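Local coordinates for cell division control protein Cdc48 (Mycobacterium smegmatis, PDB 5E7P) that probably binds and hydrolyses ATP as a Cdc48-like member of the AAA ATPase family, at residues Tyr525-Cys530 / Leu648-Pro653; Ala566-Phe571 / Val607-Thr612; Phe583-Asp588 / Leu626-Arg631. All blocks are in the same frame, centred on the assembly; numbering follows the deposited sequence.

Contact 1 (Tyr525-Cys530 / Leu648-Pro653); sequences YGPPGC and LVFVEP. With ADP (adenosine-5'-diphosphate), chain D.
Tyr-525 has its CG between the backbone N and the carbonyl carbon (chi1 60°), which lays the ring along strand 645-650, while Phe-650 turns its CG anti to its own N (chi1 171°) and sends its ring past the tyrosine. The two rings are close to parallel, their planes at 25°, but slid so far apart that they barely overlap, with centroids 5.7 Å from each other. Over one face of the tyrosine ring lies backbone: Phe-650 CA sits 4.1 Å from the ring centroid in a CH-pi contact, and Val-649 O lies above the rim. Leu-648 reaches the same ring obliquely, its CG 3.8 Å from Tyr-525 CE1. The backbones pair in a parallel bridge between Tyr-525 and Phe-650, in which Tyr-525 N donates to Val-649 O at 3.1 Å and Tyr-525 O accepts from Val-651 N at 2.9 Å. Here strand 521-525 ends and the P-loop (Walker A) of the second AAA module begins, running from Gly-526 through Cys-530 to Lys-532 and Thr-533. Pro-527 CD rests 3.4 Å from Val-651 O, and Cys-530 SG packs 3.8 Å from Pro-653 CA. Gly-529 N gives a straight bond of 2.9 Å to ADP O1B, and Cys-530 N a weak one to O1A. Helix 732-739 packs against both segments: Leu-738 touches Pro-527 and Phe-650, and Arg-739 forms a salt bridge with Glu-652.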
# COMPACT_ATOMS: atom_id res chain seq x y z
N TYR A 525 -6.20 12.02 -20.79
CA TYR A 525 -5.08 12.89 -21.18
C TYR A 525 -5.29 14.35 -20.79
O TYR A 525 -6.40 14.88 -20.90
CB TYR A 525 -4.81 12.77 -22.68
CG TYR A 525 -5.98 13.17 -23.55
CD1 TYR A 525 -6.94 12.24 -23.92
CD2 TYR A 525 -6.12 14.48 -24.00
CE1 TYR A 525 -8.01 12.61 -24.71
CE2 TYR A 525 -7.19 14.85 -24.78
CZ TYR A 525 -8.13 13.91 -25.14
OH TYR A 525 -9.20 14.27 -25.92
N GLY A 526 -4.22 14.98 -20.35
CA GLY A 526 -4.25 16.39 -20.01
C GLY A 526 -2.86 16.93 -19.75
O GLY A 526 -1.90 16.15 -19.71
N PRO A 527 -2.73 18.25 -19.58
CA PRO A 527 -1.44 18.87 -19.26
C PRO A 527 -0.96 18.42 -17.89
O PRO A 527 -1.78 18.04 -17.05
CB PRO A 527 -1.77 20.37 -19.25
CG PRO A 527 -3.24 20.44 -18.98
CD PRO A 527 -3.83 19.23 -19.63
N PRO A 528 0.37 18.44 -17.67
CA PRO A 528 0.97 17.97 -16.41
C PRO A 528 0.45 18.73 -15.19
O PRO A 528 0.07 19.90 -15.31
CB PRO A 528 2.46 18.25 -16.61
CG PRO A 528 2.65 18.29 -18.08
CD PRO A 528 1.39 18.89 -18.63
N GLY A 529 0.45 18.07 -14.04
CA GLY A 529 0.05 18.68 -12.79
C GLY A 529 -1.41 19.08 -12.72
O GLY A 529 -1.77 20.03 -12.03
N CYS A 530 -2.27 18.34 -13.43
CA CYS A 530 -3.70 18.64 -13.44
C CYS A 530 -4.54 17.48 -12.91
O CYS A 530 -5.77 17.55 -12.92
CB CYS A 530 -4.15 19.04 -14.84
SG CYS A 530 -3.45 20.60 -15.39
N LEU A 648 -12.26 8.99 -25.21
CA LEU A 648 -11.28 10.04 -24.96
C LEU A 648 -11.76 11.02 -23.90
O LEU A 648 -12.67 11.82 -24.15
CB LEU A 648 -10.95 10.78 -26.25
CG LEU A 648 -9.76 10.28 -27.08
CD1 LEU A 648 -9.89 8.80 -27.42
CD2 LEU A 648 -9.63 11.12 -28.35
N VAL A 649 -11.15 10.97 -22.72
CA VAL A 649 -11.48 11.92 -21.67
C VAL A 649 -10.36 12.94 -21.51
O VAL A 649 -9.24 12.60 -21.11
CB VAL A 649 -11.72 11.22 -20.32
CG1 VAL A 649 -12.13 12.24 -19.26
CG2 VAL A 649 -12.77 10.13 -20.46
N PHE A 650 -10.66 14.20 -21.82
CA PHE A 650 -9.70 15.28 -21.68
C PHE A 650 -9.82 15.95 -20.32
O PHE A 650 -10.89 16.43 -19.94
CB PHE A 650 -9.87 16.31 -22.80
CG PHE A 650 -9.06 17.56 -22.61
CD1 PHE A 650 -7.70 17.49 -22.34
CD2 PHE A 650 -9.65 18.81 -22.72
CE1 PHE A 650 -6.96 18.64 -22.17
CE2 PHE A 650 -8.90 19.96 -22.55
CZ PHE A 650 -7.56 19.87 -22.27
N VAL A 651 -8.72 15.96 -19.57
CA VAL A 651 -8.67 16.63 -18.28
C VAL A 651 -8.20 18.07 -18.47
O VAL A 651 -7.01 18.32 -18.70
CB VAL A 651 -7.72 15.91 -17.30
CG1 VAL A 651 -7.64 16.67 -15.98
CG2 VAL A 651 -8.19 14.48 -17.08
N GLU A 652 -9.14 19.00 -18.40
CA GLU A 652 -8.85 20.42 -18.55
C GLU A 652 -7.96 20.92 -17.42
O GLU A 652 -8.01 20.39 -16.31
CB GLU A 652 -10.15 21.23 -18.55
CG GLU A 652 -10.99 21.08 -19.81
CD GLU A 652 -10.71 22.17 -20.83
OE1 GLU A 652 -9.90 23.08 -20.53
OE2 GLU A 652 -11.30 22.13 -21.93
N PRO A 653 -7.13 21.94 -17.70
CA PRO A 653 -6.44 22.64 -16.62
C PRO A 653 -7.48 23.38 -15.79
O PRO A 653 -8.47 23.86 -16.35
CB PRO A 653 -5.55 23.64 -17.36
CG PRO A 653 -6.20 23.83 -18.69
CD PRO A 653 -6.81 22.50 -19.02
PB ADP D . 0.74 14.41 -14.23
O1B ADP D . 1.79 15.46 -13.98
O2B ADP D . 1.32 13.12 -14.78
O3B ADP D . -0.48 14.91 -14.97
PA ADP D . -1.00 14.65 -11.97
O1A ADP D . -1.63 15.72 -12.83
O2A ADP D . -1.84 13.52 -11.43
O3A ADP D . 0.25 13.99 -12.75
O5' ADP D . -0.35 15.39 -10.69
C5' ADP D . 0.21 14.64 -9.61
C4' ADP D . 0.24 15.52 -8.36
O4' ADP D . -0.46 16.75 -8.59
C3' ADP D . -0.44 14.85 -7.18
O3' ADP D . 0.53 14.31 -6.28
C2' ADP D . -1.26 15.93 -6.51
O2' ADP D . -0.65 16.31 -5.27
C1' ADP D . -1.27 17.11 -7.46
N9 ADP D . -2.67 17.33 -7.91
C8 ADP D . -3.11 17.21 -9.18
N7 ADP D . -4.44 17.47 -9.26
C5 ADP D . -4.87 17.75 -8.02
C6 ADP D . -6.17 18.11 -7.41
N6 ADP D . -7.29 18.22 -8.16
N1 ADP D . -6.20 18.33 -6.07
C2 ADP D . -5.09 18.22 -5.32
N3 ADP D . -3.87 17.90 -5.81
C4 ADP D . -3.70 17.66 -7.13

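Contact 2 (Ala566-Phe571 / Val607-Thr612); sequences AVRELF and VASLLT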
# COMPACT_ATOMS: atom_id res chain seq x y z
N ALA A 566 5.60 -9.23 -20.05
CA ALA A 566 5.08 -8.46 -18.93
C ALA A 566 3.68 -7.94 -19.26
O ALA A 566 2.83 -7.83 -18.38
CB ALA A 566 6.01 -7.30 -18.60
N VAL A 567 3.46 -7.64 -20.53
CA VAL A 567 2.16 -7.17 -20.99
C VAL A 567 1.12 -8.28 -20.87
O VAL A 567 0.07 -8.09 -20.25
CB VAL A 567 2.21 -6.69 -22.46
CG1 VAL A 567 0.80 -6.50 -23.01
CG2 VAL A 567 3.02 -5.41 -22.57
N ARG A 568 1.41 -9.43 -21.46
CA ARG A 568 0.51 -10.58 -21.41
C ARG A 568 0.27 -11.02 -19.97
O ARG A 568 -0.84 -11.42 -19.61
CB ARG A 568 1.06 -11.74 -22.24
CG ARG A 568 1.10 -11.46 -23.74
CD ARG A 568 1.38 -12.72 -24.55
NE ARG A 568 2.73 -13.23 -24.33
CZ ARG A 568 3.01 -14.38 -23.73
NH1 ARG A 568 2.03 -15.16 -23.29
NH2 ARG A 568 4.27 -14.76 -23.58
N GLU A 569 1.31 -10.94 -19.15
CA GLU A 569 1.20 -11.27 -17.73
C GLU A 569 0.20 -10.35 -17.03
O GLU A 569 -0.71 -10.81 -16.34
CB GLU A 569 2.56 -11.15 -17.06
CG GLU A 569 2.53 -11.27 -15.55
CD GLU A 569 3.88 -11.00 -14.92
OE1 GLU A 569 4.91 -11.30 -15.56
OE2 GLU A 569 3.91 -10.49 -13.78
N LEU A 570 0.39 -9.05 -17.23
CA LEU A 570 -0.46 -8.02 -16.62
C LEU A 570 -1.94 -8.24 -16.92
O LEU A 570 -2.77 -8.25 -16.02
CB LEU A 570 -0.02 -6.64 -17.12
CG LEU A 570 -0.93 -5.44 -16.85
CD1 LEU A 570 -1.06 -5.18 -15.36
CD2 LEU A 570 -0.39 -4.22 -17.57
N PHE A 571 -2.26 -8.44 -18.20
CA PHE A 571 -3.64 -8.63 -18.61
C PHE A 571 -4.21 -9.96 -18.15
O PHE A 571 -5.37 -10.04 -17.75
CB PHE A 571 -3.79 -8.46 -20.12
CG PHE A 571 -3.77 -7.03 -20.57
CD1 PHE A 571 -2.57 -6.38 -20.83
CD2 PHE A 571 -4.96 -6.32 -20.71
CE1 PHE A 571 -2.56 -5.06 -21.23
CE2 PHE A 571 -4.95 -4.99 -21.11
CZ PHE A 571 -3.75 -4.36 -21.37
N VAL A 607 3.84 -3.60 -28.61
CA VAL A 607 2.66 -2.92 -29.11
C VAL A 607 1.66 -3.90 -29.74
O VAL A 607 0.46 -3.85 -29.44
CB VAL A 607 3.03 -1.83 -30.14
CG1 VAL A 607 1.79 -1.27 -30.80
CG2 VAL A 607 3.83 -0.72 -29.47
N ALA A 608 2.16 -4.80 -30.59
CA ALA A 608 1.31 -5.81 -31.21
C ALA A 608 0.67 -6.70 -30.15
O ALA A 608 -0.50 -7.08 -30.26
CB ALA A 608 2.12 -6.65 -32.20
N SER A 609 1.44 -7.03 -29.12
CA SER A 609 0.93 -7.82 -28.01
C SER A 609 -0.11 -7.01 -27.24
O SER A 609 -1.12 -7.55 -26.79
CB SER A 609 2.06 -8.25 -27.08
OG SER A 609 1.57 -9.05 -26.01
N LEU A 610 0.15 -5.72 -27.10
CA LEU A 610 -0.76 -4.82 -26.41
C LEU A 610 -2.11 -4.74 -27.13
O LEU A 610 -3.17 -4.88 -26.50
CB LEU A 610 -0.15 -3.42 -26.28
CG LEU A 610 -0.92 -2.42 -25.43
CD1 LEU A 610 -1.22 -3.02 -24.06
CD2 LEU A 610 -0.14 -1.12 -25.29
N LEU A 611 -2.07 -4.54 -28.44
CA LEU A 611 -3.27 -4.51 -29.26
C LEU A 611 -4.05 -5.82 -29.12
O LEU A 611 -5.28 -5.81 -29.03
CB LEU A 611 -2.92 -4.27 -30.73
CG LEU A 611 -2.27 -2.93 -31.06
CD1 LEU A 611 -1.83 -2.87 -32.51
CD2 LEU A 611 -3.22 -1.80 -30.74
N THR A 612 -3.32 -6.93 -29.11
CA THR A 612 -3.92 -8.25 -28.95
C THR A 612 -4.64 -8.36 -27.61
O THR A 612 -5.76 -8.86 -27.54
CB THR A 612 -2.85 -9.37 -29.05
OG1 THR A 612 -2.18 -9.28 -30.31
CG2 THR A 612 -3.50 -10.74 -28.91
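Helices 563-576 and 602-617 lie side by side against the parallel sheet of the second AAA module, and Val-567, Arg-568 and Phe-571 of the first meet Ser-609 and Leu-610 of the second. The axes of segments 566-571 and 607-612 run nearly parallel, at 18°, with a closest approach of 9.5 Å. Leu-610 CD1 is the shared apolar point: it approaches the Phe-571 ring obliquely, 3.7 Å from Phe-571 CE1, and lies 4.2 Å from Val-567 CG1. The leucine gets there with CG anti to its backbone N (chi1 -173°), which also brings the branch to Leu-584 of strand 580-585. Val-567 CG1 packs on the other helix's backbone as well, 4.1 Å from Leu-610 CA. At the exposed Arg-568 the contact becomes partly polar: Ser-609 OG lies alongside the aliphatic part of Arg-568, 3.3 Å from Arg-568 CG, and is hydrogen-bonded to Glu-564 OE2. Outside the two segments, that same Glu-564 oxygen is also the salt-bridge partner of Arg-568 NE. Glu-564, one turn back on the first helix, therefore joins the two helices through a single carboxylate oxygen; the arginine probably offsets part of its negative charge, and the direct contact between the segments is left to van der Waals packing.

Contact 3 (Phe583-Asp588 / Leu626-Arg631); sequences FLDEID and LGATNR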
# COMPACT_ATOMS: atom_id res chain seq x y z
N PHE A 583 -4.62 -0.15 -15.33
CA PHE A 583 -4.13 1.22 -15.47
C PHE A 583 -2.78 1.24 -16.18
O PHE A 583 -1.76 0.83 -15.62
CB PHE A 583 -4.03 1.89 -14.09
CG PHE A 583 -3.64 3.34 -14.15
CD1 PHE A 583 -3.86 4.09 -15.30
CD2 PHE A 583 -3.05 3.96 -13.06
CE1 PHE A 583 -3.50 5.43 -15.36
CE2 PHE A 583 -2.69 5.29 -13.11
CZ PHE A 583 -2.92 6.03 -14.26
N LEU A 584 -2.78 1.73 -17.42
CA LEU A 584 -1.56 1.91 -18.19
C LEU A 584 -1.15 3.38 -18.19
O LEU A 584 -1.46 4.13 -19.12
CB LEU A 584 -1.77 1.43 -19.63
CG LEU A 584 -2.26 -0.01 -19.81
CD1 LEU A 584 -2.54 -0.31 -21.28
CD2 LEU A 584 -1.25 -1.00 -19.25
N ASP A 585 -0.48 3.80 -17.12
CA ASP A 585 -0.01 5.18 -17.03
C ASP A 585 1.17 5.38 -17.96
O ASP A 585 1.92 4.44 -18.23
CB ASP A 585 0.37 5.53 -15.59
CG ASP A 585 0.52 7.02 -15.38
OD1 ASP A 585 0.01 7.79 -16.23
OD2 ASP A 585 1.12 7.43 -14.37
N GLU A 586 1.34 6.61 -18.43
CA GLU A 586 2.35 6.95 -19.43
C GLU A 586 2.29 5.98 -20.61
O GLU A 586 3.28 5.38 -21.00
CB GLU A 586 3.75 6.97 -18.80
CG GLU A 586 4.74 7.85 -19.55
CD GLU A 586 6.12 7.86 -18.92
OE1 GLU A 586 7.02 8.52 -19.47
OE2 GLU A 586 6.29 7.20 -17.87
N ILE A 587 1.08 5.85 -21.16
CA ILE A 587 0.80 4.91 -22.23
C ILE A 587 1.57 5.24 -23.51
O ILE A 587 1.75 4.39 -24.38
CB ILE A 587 -0.74 4.84 -22.50
CG1 ILE A 587 -1.09 3.76 -23.53
CG2 ILE A 587 -1.27 6.20 -22.93
CD1 ILE A 587 -0.79 2.35 -23.06
N ASP A 588 2.05 6.48 -23.62
CA ASP A 588 2.83 6.89 -24.79
C ASP A 588 4.20 6.21 -24.83
O ASP A 588 4.74 5.94 -25.90
CB ASP A 588 2.98 8.41 -24.84
CG ASP A 588 3.58 8.98 -23.56
OD1 ASP A 588 3.04 8.69 -22.47
OD2 ASP A 588 4.58 9.71 -23.66
N LEU A 626 -7.63 1.43 -18.78
CA LEU A 626 -7.49 2.88 -18.88
C LEU A 626 -6.03 3.27 -19.10
O LEU A 626 -5.15 2.88 -18.34
CB LEU A 626 -8.03 3.54 -17.61
CG LEU A 626 -8.05 5.07 -17.54
CD1 LEU A 626 -9.27 5.54 -16.75
CD2 LEU A 626 -6.77 5.63 -16.92
N GLY A 627 -5.79 4.06 -20.15
CA GLY A 627 -4.48 4.61 -20.40
C GLY A 627 -4.43 6.10 -20.09
O GLY A 627 -5.40 6.82 -20.32
N ALA A 628 -3.30 6.55 -19.56
CA ALA A 628 -3.10 7.96 -19.24
C ALA A 628 -1.83 8.50 -19.89
O ALA A 628 -0.83 7.80 -19.98
CB ALA A 628 -3.07 8.19 -17.74
N THR A 629 -1.88 9.75 -20.33
CA THR A 629 -0.72 10.37 -20.96
C THR A 629 -0.82 11.89 -21.00
O THR A 629 -1.91 12.45 -21.04
CB THR A 629 -0.53 9.85 -22.40
OG1 THR A 629 0.62 10.47 -22.99
CG2 THR A 629 -1.76 10.16 -23.25
N ASN A 630 0.33 12.56 -21.00
CA ASN A 630 0.37 14.00 -21.20
C ASN A 630 0.54 14.34 -22.67
O ASN A 630 0.36 15.48 -23.09
CB ASN A 630 1.49 14.65 -20.38
CG ASN A 630 1.33 14.44 -18.88
OD1 ASN A 630 0.37 14.92 -18.28
ND2 ASN A 630 2.26 13.71 -18.28
N ARG A 631 0.90 13.33 -23.46
CA ARG A 631 1.13 13.50 -24.89
C ARG A 631 0.44 12.41 -25.71
O ARG A 631 1.08 11.43 -26.10
CB ARG A 631 2.63 13.50 -25.19
CG ARG A 631 3.42 14.59 -24.49
CD ARG A 631 3.00 15.97 -24.96
NE ARG A 631 3.19 16.15 -26.39
CZ ARG A 631 4.35 16.48 -26.95
NH1 ARG A 631 5.43 16.65 -26.20
NH2 ARG A 631 4.43 16.63 -28.27
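Leu-584 and Leu-626 meet backbone to backbone: Leu-584 N donates to Leu-626 O at 2.8 Å, nearly straight. One step on, Leu-584 O accepts from Ala-628 N at 3.1 Å, with the donor standing 39° out of the carbonyl plane. Ala-628 O then takes a straight bond from Ile-587 N at 3.0 Å, in the first turn of helix 587-590; Glu-586 N is equally near this oxygen but badly angled, and makes a weak bond instead to Asp-585 OD1. The ladder joins two neighbouring parallel strands of the RecA-like core, 580-585 and 623-629. The first ends in the Walker B sequence, with Asp-585 and Glu-586, and the second runs into Asn-630, the sensor 1 position of AAA proteins, which touches ADP. Asp-585 OD1 also has a weak bond with Thr-533 OG1 of the P-loop, and OD2 is hydrogen-bonded to a glycerol, probably from the crystallisation liquor, while Glu-586 OE2 is held by Lys-551 and Ser-553. At the end of strand 623-629, Thr-629 OG1, anti to its own N (chi1 -180°), is used twice: it accepts from Arg-631 N at 2.9 Å, an ST turn, and donates weakly to Asp-588 OD1 at 3.0 Å. On the sheet face carrying Phe-583, Leu-626 and Ala-628, Phe-583 CE1 lies 3.6 Å from Leu-626 CD2 and 3.7 Å from Ala-628 CB, the alanine methyl being at the ring edge. Where helix 587-590 starts, Ile-587 CG2 packs on Thr-629 CB.

Overall arrangement
Following the chain, strand 521-525 and its P-loop come first, at 525-530, and wait until 648-653 for their partner, so contact 1 closes the longest loop and holds the other two inside it. Next come helix 563-576 and strand 580-585. Contact 2 closes when helix 602-617 returns beside the first helix, and contact 3 when strand 623-629 slots in between 580-585 and 521-525; their segments alternate, so these loops cross. Contacts 1 and 3 lie in the same sheet and touch where Tyr-525 meets Thr-629. Contact 2 packs on that sheet through Leu-570 and Leu-610 against Leu-584, about 13 Å at nearest atoms from contact 1.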